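Local coordinates for protein putative hydrolase (Agrobacterium vitis, PDB 3LLC) that probably hydrolyses fatty-acyl thioesters on proteins and acyl-glucuronide esters, as an alpha/beta hydrolase, at residues D59-S64 against R257-I262; I203-P208 against H231-D236; V209-G214 against K227-L232. All blocks are in the same frame, centred on the assembly; numbering follows the deposited sequence.

Contact 1: residues D59-S64 against R257-I262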
ATOM      1  N   ASP A  59       6.136  -5.921  11.509  1.00 23.49           N
ATOM      2  CA  ASP A  59       6.444  -7.310  11.873  1.00 24.73           C
ATOM      3  C   ASP A  59       6.855  -7.500  13.348  1.00 25.62           C
ATOM      4  O   ASP A  59       6.395  -8.455  14.005  1.00 21.94           O
ATOM      5  CB  ASP A  59       7.526  -7.876  10.967  1.00 26.37           C
ATOM      6  CG  ASP A  59       7.934  -9.301  11.368  1.00 30.76           C
ATOM      7  OD1 ASP A  59       7.194 -10.254  11.038  1.00 27.44           O
ATOM      8  OD2 ASP A  59       8.977  -9.464  12.030  1.00 26.30           O
ATOM      9  N   ASP A  60       7.723  -6.609  13.865  1.00 24.09           N
ATOM     10  CA  ASP A  60       8.190  -6.676  15.245  1.00 24.53           C
ATOM     11  C   ASP A  60       7.031  -6.485  16.244  1.00 23.41           C
ATOM     12  O   ASP A  60       6.916  -7.240  17.222  1.00 23.94           O
ATOM     13  CB  ASP A  60       9.274  -5.627  15.510  1.00 23.96           C
ATOM     14  CG  ASP A  60       9.808  -5.690  16.914  1.00 26.72           C
ATOM     15  OD1 ASP A  60      10.626  -6.582  17.191  1.00 25.37           O
ATOM     16  OD2 ASP A  60       9.387  -4.866  17.748  1.00 24.42           O
ATOM     17  N   LEU A  61       6.175  -5.502  15.978  1.00 24.20           N
ATOM     18  CA  LEU A  61       4.987  -5.270  16.816  1.00 23.25           C
ATOM     19  C   LEU A  61       4.078  -6.524  16.834  1.00 23.97           C
ATOM     20  O   LEU A  61       3.684  -7.018  17.902  1.00 22.90           O
ATOM     21  CB  LEU A  61       4.202  -4.085  16.324  1.00 23.59           C
ATOM     22  CG  LEU A  61       2.918  -3.860  17.151  1.00 26.46           C
ATOM     23  CD1 LEU A  61       3.226  -3.371  18.615  1.00 23.47           C
ATOM     24  CD2 LEU A  61       2.015  -2.943  16.417  1.00 25.02           C
ATOM     25  N   ALA A  62       3.778  -7.042  15.644  1.00 24.57           N
ATOM     26  CA  ALA A  62       2.998  -8.279  15.512  1.00 26.16           C
ATOM     27  C   ALA A  62       3.577  -9.439  16.318  1.00 26.79           C
ATOM     28  O   ALA A  62       2.850 -10.090  17.094  1.00 26.08           O
ATOM     29  CB  ALA A  62       2.819  -8.653  14.016  1.00 24.11           C
ATOM     30  N   ALA A  63       4.880  -9.697  16.169  1.00 25.41           N
ATOM     31  CA  ALA A  63       5.571 -10.701  16.964  1.00 27.25           C
ATOM     32  C   ALA A  63       5.395 -10.524  18.468  1.00 27.97           C
ATOM     33  O   ALA A  63       5.192 -11.504  19.194  1.00 28.96           O
ATOM     34  CB  ALA A  63       7.062 -10.722  16.627  1.00 26.62           C
ATOM     35  N   SER A  64       5.477  -9.286  18.945  1.00 26.72           N
ATOM     36  CA  SER A  64       5.395  -9.015  20.380  1.00 27.50           C
ATOM     37  C   SER A  64       3.984  -9.261  20.937  1.00 26.70           C
ATOM     38  O   SER A  64       3.850  -9.566  22.102  1.00 26.60           O
ATOM     39  CB  SER A  64       5.818  -7.576  20.701  1.00 27.26           C
ATOM     40  OG  SER A  64       4.810  -6.652  20.325  1.00 29.61           O
ATOM     41  N   ARG A 257       3.998   6.335  16.958  1.00 21.03           N
ATOM     42  CA  ARG A 257       2.597   6.612  16.566  1.00 22.28           C
ATOM     43  C   ARG A 257       2.018   5.508  15.677  1.00 22.93           C
ATOM     44  O   ARG A 257       0.858   5.111  15.837  1.00 21.92           O
ATOM     45  CB  ARG A 257       2.435   7.977  15.852  1.00 22.78           C
ATOM     46  CG  ARG A 257       2.262   9.162  16.793  1.00 23.02           C
ATOM     47  CD  ARG A 257       2.063  10.489  16.000  1.00 25.44           C
ATOM     48  NE  ARG A 257       3.332  10.914  15.407  1.00 24.93           N
ATOM     49  CZ  ARG A 257       4.259  11.640  16.014  1.00 23.66           C
ATOM     50  NH1 ARG A 257       4.065  12.120  17.242  1.00 23.40           N
ATOM     51  NH2 ARG A 257       5.407  11.913  15.377  1.00 25.02           N
HETATM   52  N   MSE A 258       2.801   5.019  14.720  1.00 20.10           N
HETATM   53  CA  MSE A 258       2.316   3.966  13.821  1.00 22.65           C
HETATM   54  C   MSE A 258       2.061   2.657  14.606  1.00 21.84           C
HETATM   55  O   MSE A 258       1.052   1.978  14.387  1.00 22.11           O
HETATM   56  CB  MSE A 258       3.342   3.672  12.716  1.00 21.64           C
HETATM   57  CG  MSE A 258       2.850   2.656  11.707  1.00 22.70           C
HETATM   58 SE   MSE A 258       4.268   2.091  10.439  0.75 23.60          SE
HETATM   59  CE  MSE A 258       5.242   1.049  11.578  1.00 23.18           C
ATOM     60  N   ARG A 259       2.987   2.282  15.469  1.00 21.07           N
ATOM     61  CA  ARG A 259       2.830   1.041  16.266  1.00 22.71           C
ATOM     62  C   ARG A 259       1.604   1.149  17.204  1.00 24.30           C
ATOM     63  O   ARG A 259       0.829   0.194  17.363  1.00 22.80           O
ATOM     64  CB  ARG A 259       4.100   0.740  17.059  1.00 20.95           C
ATOM     65  CG  ARG A 259       5.232   0.194  16.184  1.00 21.08           C
ATOM     66  CD  ARG A 259       6.516   0.047  17.004  1.00 22.12           C
ATOM     67  NE  ARG A 259       6.413  -0.921  18.099  1.00 22.43           N
ATOM     68  CZ  ARG A 259       7.027  -2.109  18.149  1.00 20.94           C
ATOM     69  NH1 ARG A 259       7.820  -2.519  17.175  1.00 23.10           N
ATOM     70  NH2 ARG A 259       6.882  -2.891  19.207  1.00 23.00           N
ATOM     71  N   ASN A 260       1.400   2.323  17.789  1.00 22.84           N
ATOM     72  CA  ASN A 260       0.240   2.530  18.651  1.00 22.41           C
ATOM     73  C   ASN A 260      -1.084   2.453  17.846  1.00 22.49           C
ATOM     74  O   ASN A 260      -2.083   1.919  18.352  1.00 20.81           O
ATOM     75  CB  ASN A 260       0.351   3.844  19.423  1.00 21.66           C
ATOM     76  CG  ASN A 260       1.362   3.768  20.580  1.00 26.59           C
ATOM     77  OD1 ASN A 260       1.681   2.694  21.079  1.00 30.70           O
ATOM     78  ND2 ASN A 260       1.848   4.919  21.011  1.00 26.97           N
ATOM     79  N   ALA A 261      -1.081   2.979  16.630  1.00 19.88           N
ATOM     80  CA  ALA A 261      -2.268   2.940  15.740  1.00 21.94           C
ATOM     81  C   ALA A 261      -2.627   1.471  15.382  1.00 22.68           C
ATOM     82  O   ALA A 261      -3.802   1.079  15.432  1.00 22.72           O
ATOM     83  CB  ALA A 261      -2.049   3.768  14.452  1.00 22.14           C
ATOM     84  N   ILE A 262      -1.619   0.668  15.047  1.00 21.65           N
ATOM     85  CA  ILE A 262      -1.842  -0.761  14.728  1.00 20.88           C
ATOM     86  C   ILE A 262      -2.297  -1.532  15.990  1.00 22.41           C
ATOM     87  O   ILE A 262      -3.225  -2.361  15.917  1.00 23.67           O
ATOM     88  CB  ILE A 262      -0.567  -1.432  14.129  1.00 21.30           C
ATOM     89  CG1 ILE A 262      -0.106  -0.723  12.842  1.00 24.55           C
ATOM     90  CG2 ILE A 262      -0.818  -2.950  13.938  1.00 22.32           C
ATOM     91  CD1 ILE A 262       1.345  -1.082  12.429  1.00 22.02           C
TER
HETATM   92  O   HOH W   1       8.662  -5.128  20.208  1.00 41.52           O
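Asp60 and Arg259 form the charged half of the meeting between helices 53-65 and 252-266. The link is a salt bridge: Arg259 NH1 donates to Asp60 OD2 at 2.9 Å, with an N-H...O angle of 164°. The oxygen lies near the guanidinium plane and receives the hydrogen on its anti lone pair, a single-oxygen bridge with OD1 facing away; the two planes stand 42° apart. A water ties the second nitrogen into the same arrangement, donating to Asp60 OD2 at 2.6 Å and accepting from Arg259 NH2 at 3.0 Å. Glu57, one turn earlier on the first helix, makes a further salt bridge to NH1.

The apolar contacts centre on Leu61. Its CB lies over the middle of one guanidinium face, 3.9 Å above the plane, and CD1 lies over the same face, near NH2. CG anti to the backbone nitrogen (chi1 178°) carries the side chain toward the other helix, where its methyls part: CD1 follows the arginine, while CD2 turns inward to Ile262 CG2 at 3.8 Å and to the carbonyl oxygen of Arg259 at 3.5 Å. The branched Ile262 suits this inner position, where it also packs on Val141 of the sheet.

Within the first helix, serine's short side chain lets Ser64 OG turn back and bond to Leu61 O at 2.7 Å, which suits an exposed position.

The segment axes come no nearer than 10.5 Å, a gap spanned by the length of the arginine chain, whose bend at chi3 turns the guanidinium over Leu61 and toward Asp60. An aliphatic face contact combined with two acidic partners and a water should restrict the guanidinium's rotation, and the cation probably helps keep both carboxylates deprotonated, joining the helices by a polar outer layer over a greasy inner one.

Contact 2: residues I203-P208 against H231-D236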
ATOM      1  N   ILE A 203     -16.236   5.888  -0.713  1.00 21.66           N
ATOM      2  CA  ILE A 203     -15.591   4.578  -0.471  1.00 19.60           C
ATOM      3  C   ILE A 203     -16.226   3.911   0.788  1.00 24.79           C
ATOM      4  O   ILE A 203     -16.255   4.535   1.846  1.00 27.29           O
ATOM      5  CB  ILE A 203     -14.095   4.764  -0.219  1.00 20.91           C
ATOM      6  CG1 ILE A 203     -13.420   5.417  -1.441  1.00 21.54           C
ATOM      7  CG2 ILE A 203     -13.415   3.423   0.175  1.00 22.83           C
ATOM      8  CD1 ILE A 203     -11.967   5.945  -1.160  1.00 21.40           C
ATOM      9  N   ASP A 204     -16.764   2.690   0.644  1.00 24.36           N
ATOM     10  CA  ASP A 204     -17.372   1.893   1.729  0.50 25.57           C
ATOM     11  C   ASP A 204     -16.314   0.934   2.320  1.00 27.40           C
ATOM     12  O   ASP A 204     -15.972  -0.062   1.677  1.00 31.71           O
ATOM     13  CB  ASP A 204     -18.531   1.086   1.094  0.50 25.91           C
ATOM     14  CG  ASP A 204     -19.284   0.180   2.075  0.50 28.90           C
ATOM     15  OD1 ASP A 204     -19.065   0.239   3.301  0.50 24.35           O
ATOM     16  OD2 ASP A 204     -20.131  -0.606   1.581  0.50 24.42           O
ATOM     17  N   THR A 205     -15.799   1.178   3.525  1.00 26.97           N
ATOM     18  CA  THR A 205     -14.770   0.259   4.100  1.00 27.83           C
ATOM     19  C   THR A 205     -15.309  -0.864   5.003  1.00 28.64           C
ATOM     20  O   THR A 205     -14.718  -1.954   5.068  1.00 30.36           O
ATOM     21  CB  THR A 205     -13.747   1.029   4.948  1.00 29.58           C
ATOM     22  OG1 THR A 205     -14.466   1.712   5.969  1.00 29.20           O
ATOM     23  CG2 THR A 205     -12.950   2.020   4.055  1.00 30.13           C
ATOM     24  N   GLY A 206     -16.348  -0.558   5.758  1.00 25.71           N
ATOM     25  CA  GLY A 206     -16.888  -1.460   6.783  1.00 27.23           C
ATOM     26  C   GLY A 206     -16.005  -1.708   8.016  1.00 26.45           C
ATOM     27  O   GLY A 206     -16.253  -2.652   8.751  1.00 23.60           O
ATOM     28  N   CYS A 207     -14.969  -0.883   8.238  1.00 22.21           N
ATOM     29  CA  CYS A 207     -14.078  -1.075   9.381  1.00 21.21           C
ATOM     30  C   CYS A 207     -13.450   0.268   9.803  1.00 20.35           C
ATOM     31  O   CYS A 207     -13.459   1.213   9.006  1.00 21.70           O
ATOM     32  CB  CYS A 207     -12.933  -2.021   8.975  1.00 21.64           C
ATOM     33  SG  CYS A 207     -11.835  -1.408   7.673  1.00 24.88           S
ATOM     34  N   PRO A 208     -12.843   0.313  10.994  1.00 20.62           N
ATOM     35  CA  PRO A 208     -12.111   1.569  11.364  1.00 18.71           C
ATOM     36  C   PRO A 208     -10.922   1.858  10.466  1.00 21.83           C
ATOM     37  O   PRO A 208     -10.245   0.932   9.998  1.00 20.04           O
ATOM     38  CB  PRO A 208     -11.676   1.333  12.811  1.00 19.64           C
ATOM     39  CG  PRO A 208     -12.440   0.112  13.285  1.00 27.67           C
ATOM     40  CD  PRO A 208     -12.831  -0.680  12.082  1.00 21.34           C
ATOM     41  N   HIS A 231     -14.060  11.393   1.346  1.00 19.31           N
ATOM     42  CA  HIS A 231     -14.554  10.257   0.544  1.00 21.45           C
ATOM     43  C   HIS A 231     -14.738   8.954   1.376  1.00 22.30           C
ATOM     44  O   HIS A 231     -15.032   7.895   0.822  1.00 23.34           O
ATOM     45  CB  HIS A 231     -13.654  10.040  -0.670  1.00 20.58           C
ATOM     46  CG  HIS A 231     -13.796  11.117  -1.699  1.00 21.99           C
ATOM     47  ND1 HIS A 231     -13.065  12.292  -1.644  1.00 27.30           N
ATOM     48  CD2 HIS A 231     -14.666  11.261  -2.730  1.00 20.25           C
ATOM     49  CE1 HIS A 231     -13.456  13.090  -2.633  1.00 23.44           C
ATOM     50  NE2 HIS A 231     -14.450  12.505  -3.281  1.00 25.40           N
ATOM     51  N   LEU A 232     -14.534   9.045   2.689  1.00 22.39           N
ATOM     52  CA  LEU A 232     -14.654   7.873   3.585  1.00 21.55           C
ATOM     53  C   LEU A 232     -15.928   7.964   4.411  1.00 24.73           C
ATOM     54  O   LEU A 232     -16.632   8.970   4.372  1.00 23.74           O
ATOM     55  CB  LEU A 232     -13.404   7.724   4.472  1.00 20.89           C
ATOM     56  CG  LEU A 232     -12.119   7.219   3.825  1.00 24.81           C
ATOM     57  CD1 LEU A 232     -10.927   7.385   4.778  1.00 22.97           C
ATOM     58  CD2 LEU A 232     -12.282   5.756   3.361  1.00 27.44           C
ATOM     59  N   PRO A 233     -16.304   6.863   5.082  1.00 28.48           N
ATOM     60  CA  PRO A 233     -17.569   6.885   5.800  1.00 29.94           C
ATOM     61  C   PRO A 233     -17.621   7.966   6.892  1.00 29.42           C
ATOM     62  O   PRO A 233     -16.571   8.439   7.371  1.00 25.39           O
ATOM     63  CB  PRO A 233     -17.629   5.480   6.428  1.00 31.11           C
ATOM     64  CG  PRO A 233     -16.883   4.618   5.477  1.00 32.11           C
ATOM     65  CD  PRO A 233     -15.714   5.505   5.053  1.00 30.25           C
ATOM     66  N   ALA A 234     -18.835   8.331   7.283  1.00 24.37           N
ATOM     67  CA  ALA A 234     -19.053   9.333   8.336  1.00 25.83           C
ATOM     68  C   ALA A 234     -18.745   8.854   9.796  1.00 24.23           C
ATOM     69  O   ALA A 234     -18.940   9.614  10.745  1.00 26.59           O
ATOM     70  CB  ALA A 234     -20.513   9.882   8.229  1.00 24.93           C
ATOM     71  N   ASP A 235     -18.318   7.600   9.956  1.00 25.87           N
ATOM     72  CA  ASP A 235     -18.033   7.014  11.267  0.50 25.86           C
ATOM     73  C   ASP A 235     -16.704   6.251  11.247  1.00 25.15           C
ATOM     74  O   ASP A 235     -16.243   5.767  10.182  1.00 23.92           O
ATOM     75  CB  ASP A 235     -19.150   6.045  11.668  0.50 28.25           C
ATOM     76  CG  ASP A 235     -19.211   4.830  10.757  0.50 28.06           C
ATOM     77  OD1 ASP A 235     -19.676   4.966   9.605  0.50 32.33           O
ATOM     78  OD2 ASP A 235     -18.772   3.747  11.189  0.50 37.11           O
ATOM     79  N   ASP A 236     -16.088   6.152  12.416  1.00 20.93           N
ATOM     80  CA  ASP A 236     -14.913   5.318  12.634  1.00 22.28           C
ATOM     81  C   ASP A 236     -13.719   5.665  11.760  1.00 19.20           C
ATOM     82  O   ASP A 236     -13.028   4.753  11.291  1.00 20.76           O
ATOM     83  CB  ASP A 236     -15.307   3.846  12.380  1.00 23.42           C
ATOM     84  CG  ASP A 236     -15.038   2.942  13.568  1.00 38.96           C
ATOM     85  OD1 ASP A 236     -14.186   3.294  14.432  1.00 46.49           O
ATOM     86  OD2 ASP A 236     -15.684   1.863  13.623  1.00 46.20           O
TER
HETATM   87  O   HOH W   2     -14.939   3.606   8.538  1.00 26.18           O
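Ile203 and Pro208 mark the two places where these irregular loops draw close, their CA atoms lying 5.3 Å from that of Leu232 and 4.8 Å from that of Asp236. At the first, Ile203 N donates to His231 O at 2.8 Å in a nearly straight bond; at the second, Pro208 CA makes a CA-H...O contact of 3.3 Å with Asp236 O. Between them a water donates to both Cys207 O and Asp235 O, bridging carbonyls that could not bond to each other directly.

Leu232 turns CD2 into the first loop, where it meets Thr205 CG2 at 3.9 Å and, slightly farther off, Ile203 CG2. Threonine suits this spot because its two branches differ: chi1 of 58° puts CG2 beside the backbone nitrogen, toward the leucine, and OG1 near the ring of Pro233. That ring also packs against backbone, its CD 3.4 Å from Ile203 O.

At the other end the carboxylate of Asp236 runs alongside the Pro208 ring, both pointing the same way, with OD1 3.6 Å from Pro208 CB. This is van der Waals contact at the protein surface, where an acidic group can remain hydrated. Asp236 has a positive phi (59°), a conformation that aspartate tolerates better than most residues, and Gly206 relieves a similar turn in the first loop. Cys207 faces the other way, packing on Val137 and Met140 of strand 136-143.

The loops lead directly into strands 209-214 and 237-242, neighbouring parallel strands of the alpha/beta hydrolase sheet. Their pairing is that of two connections lying side by side where adjacent strands begin, the end of such a sheet remote from the catalytic loops.

Contact 3: residues V209-G214 against K227-L232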
ATOM      1  N   VAL A 209     -10.681   3.159  10.235  1.00 19.31           N
ATOM      2  CA  VAL A 209      -9.566   3.632   9.420  1.00 19.18           C
ATOM      3  C   VAL A 209      -8.819   4.700  10.243  1.00 21.26           C
ATOM      4  O   VAL A 209      -9.459   5.600  10.794  1.00 19.44           O
ATOM      5  CB  VAL A 209     -10.058   4.244   8.094  1.00 21.25           C
ATOM      6  CG1 VAL A 209      -8.865   4.725   7.232  1.00 19.82           C
ATOM      7  CG2 VAL A 209     -10.881   3.226   7.241  1.00 17.91           C
ATOM      8  N   HIS A 210      -7.485   4.592  10.330  1.00 18.82           N
ATOM      9  CA  HIS A 210      -6.643   5.608  10.950  1.00 19.88           C
ATOM     10  C   HIS A 210      -5.591   5.988   9.930  1.00 20.18           C
ATOM     11  O   HIS A 210      -4.781   5.128   9.524  1.00 22.48           O
ATOM     12  CB  HIS A 210      -5.957   5.056  12.188  1.00 18.53           C
ATOM     13  CG  HIS A 210      -5.304   6.102  13.057  1.00 19.54           C
ATOM     14  ND1 HIS A 210      -5.005   5.876  14.385  1.00 27.81           N
ATOM     15  CD2 HIS A 210      -4.905   7.371  12.796  1.00 24.00           C
ATOM     16  CE1 HIS A 210      -4.435   6.958  14.898  1.00 26.68           C
ATOM     17  NE2 HIS A 210      -4.373   7.884  13.958  1.00 21.78           N
ATOM     18  N   ILE A 211      -5.587   7.264   9.552  1.00 19.32           N
ATOM     19  CA  ILE A 211      -4.566   7.839   8.626  1.00 19.67           C
ATOM     20  C   ILE A 211      -3.538   8.663   9.446  1.00 20.02           C
ATOM     21  O   ILE A 211      -3.923   9.435  10.335  1.00 19.18           O
ATOM     22  CB  ILE A 211      -5.212   8.773   7.583  1.00 20.24           C
ATOM     23  CG1 ILE A 211      -6.308   8.055   6.765  1.00 21.85           C
ATOM     24  CG2 ILE A 211      -4.128   9.403   6.609  1.00 18.54           C
ATOM     25  CD1 ILE A 211      -7.419   9.016   6.211  1.00 21.94           C
ATOM     26  N   LEU A 212      -2.242   8.465   9.139  1.00 18.61           N
ATOM     27  CA  LEU A 212      -1.122   9.228   9.724  1.00 19.53           C
ATOM     28  C   LEU A 212      -0.474   9.980   8.541  1.00 20.60           C
ATOM     29  O   LEU A 212      -0.150   9.362   7.509  1.00 20.54           O
ATOM     30  CB  LEU A 212      -0.104   8.302  10.375  1.00 20.17           C
ATOM     31  CG  LEU A 212      -0.535   7.562  11.662  1.00 28.42           C
ATOM     32  CD1 LEU A 212       0.193   6.228  11.829  1.00 33.13           C
ATOM     33  CD2 LEU A 212      -0.249   8.423  12.884  1.00 28.78           C
ATOM     34  N   GLN A 213      -0.315  11.304   8.683  1.00 19.95           N
ATOM     35  CA  GLN A 213       0.107  12.166   7.571  1.00 19.01           C
ATOM     36  C   GLN A 213       0.937  13.350   8.083  1.00 18.64           C
ATOM     37  O   GLN A 213       0.552  14.091   9.029  1.00 16.77           O
ATOM     38  CB  GLN A 213      -1.139  12.669   6.818  1.00 19.38           C
ATOM     39  CG  GLN A 213      -0.887  13.722   5.754  1.00 20.19           C
ATOM     40  CD  GLN A 213      -0.246  13.153   4.491  1.00 23.51           C
ATOM     41  OE1 GLN A 213      -0.702  12.140   3.924  1.00 22.79           O
ATOM     42  NE2 GLN A 213       0.806  13.830   4.024  1.00 18.87           N
ATOM     43  N   GLY A 214       2.091  13.554   7.448  1.00 17.88           N
ATOM     44  CA  GLY A 214       2.930  14.695   7.770  1.00 16.43           C
ATOM     45  C   GLY A 214       2.520  15.957   7.024  1.00 15.92           C
ATOM     46  O   GLY A 214       2.084  15.888   5.861  1.00 20.00           O
ATOM     47  N   LYS A 227      -8.738  15.350   1.700  1.00 20.79           N
ATOM     48  CA  LYS A 227      -9.592  14.921   0.571  1.00 21.52           C
ATOM     49  C   LYS A 227     -10.057  13.445   0.745  1.00 21.15           C
ATOM     50  O   LYS A 227     -11.256  13.129   0.584  1.00 21.80           O
ATOM     51  CB  LYS A 227      -8.849  15.071  -0.768  1.00 21.64           C
ATOM     52  CG  LYS A 227      -9.709  14.725  -1.995  1.00 28.13           C
ATOM     53  CD  LYS A 227      -8.914  14.905  -3.340  1.00 30.02           C
ATOM     54  CE  LYS A 227      -9.763  14.586  -4.566  1.00 35.17           C
ATOM     55  NZ  LYS A 227      -9.078  14.985  -5.826  1.00 34.23           N
ATOM     56  N   LEU A 228      -9.140  12.560   1.110  1.00 20.73           N
ATOM     57  CA  LEU A 228      -9.515  11.149   1.368  1.00 21.31           C
ATOM     58  C   LEU A 228     -10.581  11.019   2.482  1.00 21.09           C
ATOM     59  O   LEU A 228     -11.546  10.256   2.337  1.00 21.46           O
ATOM     60  CB  LEU A 228      -8.278  10.304   1.703  1.00 21.80           C
ATOM     61  CG  LEU A 228      -8.513   8.840   2.117  1.00 23.85           C
ATOM     62  CD1 LEU A 228      -9.323   8.085   1.020  1.00 21.36           C
ATOM     63  CD2 LEU A 228      -7.171   8.105   2.475  1.00 21.21           C
ATOM     64  N   VAL A 229     -10.447  11.796   3.562  1.00 20.07           N
ATOM     65  CA  VAL A 229     -11.437  11.753   4.638  1.00 19.71           C
ATOM     66  C   VAL A 229     -12.845  12.152   4.114  1.00 21.70           C
ATOM     67  O   VAL A 229     -13.841  11.552   4.508  1.00 21.18           O
ATOM     68  CB  VAL A 229     -11.021  12.621   5.872  1.00 19.27           C
ATOM     69  CG1 VAL A 229     -12.227  12.841   6.893  1.00 16.53           C
ATOM     70  CG2 VAL A 229      -9.765  12.013   6.559  1.00 19.56           C
ATOM     71  N   GLU A 230     -12.916  13.119   3.194  1.00 21.47           N
ATOM     72  CA  GLU A 230     -14.196  13.525   2.570  1.00 22.15           C
ATOM     73  C   GLU A 230     -14.832  12.405   1.728  1.00 20.52           C
ATOM     74  O   GLU A 230     -16.005  12.480   1.436  1.00 21.16           O
ATOM     75  CB  GLU A 230     -14.015  14.773   1.680  1.00 24.97           C
ATOM     76  CG  GLU A 230     -13.548  15.994   2.495  1.00 33.55           C
ATOM     77  CD  GLU A 230     -13.099  17.222   1.679  1.00 50.42           C
ATOM     78  OE1 GLU A 230     -13.031  17.166   0.426  1.00 51.74           O
ATOM     79  OE2 GLU A 230     -12.789  18.256   2.335  1.00 61.94           O
ATOM     80  N   HIS A 231     -14.060  11.393   1.346  1.00 19.31           N
ATOM     81  CA  HIS A 231     -14.554  10.257   0.544  1.00 21.45           C
ATOM     82  C   HIS A 231     -14.738   8.954   1.376  1.00 22.30           C
ATOM     83  O   HIS A 231     -15.032   7.895   0.822  1.00 23.34           O
ATOM     84  CB  HIS A 231     -13.654  10.040  -0.670  1.00 20.58           C
ATOM     85  CG  HIS A 231     -13.796  11.117  -1.699  1.00 21.99           C
ATOM     86  ND1 HIS A 231     -13.065  12.292  -1.644  1.00 27.30           N
ATOM     87  CD2 HIS A 231     -14.666  11.261  -2.730  1.00 20.25           C
ATOM     88  CE1 HIS A 231     -13.456  13.090  -2.633  1.00 23.44           C
ATOM     89  NE2 HIS A 231     -14.450  12.505  -3.281  1.00 25.40           N
ATOM     90  N   LEU A 232     -14.534   9.045   2.689  1.00 22.39           N
ATOM     91  CA  LEU A 232     -14.654   7.873   3.585  1.00 21.55           C
ATOM     92  C   LEU A 232     -15.928   7.964   4.411  1.00 24.73           C
ATOM     93  O   LEU A 232     -16.632   8.970   4.372  1.00 23.74           O
ATOM     94  CB  LEU A 232     -13.404   7.724   4.472  1.00 20.89           C
ATOM     95  CG  LEU A 232     -12.119   7.219   3.825  1.00 24.81           C
ATOM     96  CD1 LEU A 232     -10.927   7.385   4.778  1.00 22.97           C
ATOM     97  CD2 LEU A 232     -12.282   5.756   3.361  1.00 27.44           C
TER
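Lys227 O, in the last part of the helix that sets Leu228 and Val229 against Ile211, receives two N-H groups of His231. The ring nitrogen ND1 donates at 3.0 Å, with the oxygen near the ring plane but the donor 42° out of the carbonyl plane; the backbone N adds a weak bond at 3.4 Å, minor beside its stronger one to Leu228 O. Histidine can thus fold back on the chain and occupy a carbonyl as the helix gives way to the loop.

The contact itself is aliphatic and converges on one methyl, Ile211 CD1. Val229 CG2 approaches it at 3.8 Å and Leu228 CD2 at 3.9 Å, both obliquely, while Leu232 brings CD1 to 4.1 Å. Ile211 is extended at chi2 (153°), which carries CD1 out between the helix side chains. Val209, two residues earlier on the same face, offers CG1 to Leu232 CD1, the side chains crossing at about a right angle.

With only methyl groups meeting, the hold is hydrophobic and not directional: it packs helix 222-230 and the turn that follows it against the strand in this beta-alpha-beta crossover, and no polar bond joins the two segments here.

Contacts 1 and 3 lie on opposite faces of the central sheet, their centres about 20 Å apart. Alternation along strand 209-214 connects them: Val209 and Ile211 serve contact 3 on one face, while His210 and Leu212 face helix 252-266 on the other, with Ala261 CB 3.6 Å from His210 ND1. Contacts 2 and 3 are closer, about 10 Å between centres, and share His231 and Leu232; Asp236 O probably accepts a hydrogen bond from Val209 N at 3.0 Å. Contacts 1 and 2 have centres about 22 Å apart, nearest atoms about 8 Å. The probable triad is Ser114, His247 and Asp217; the strand of contact 3 ends close to it, where Gln213 NE2 makes a weak hydrogen bond to Asp217 OD2.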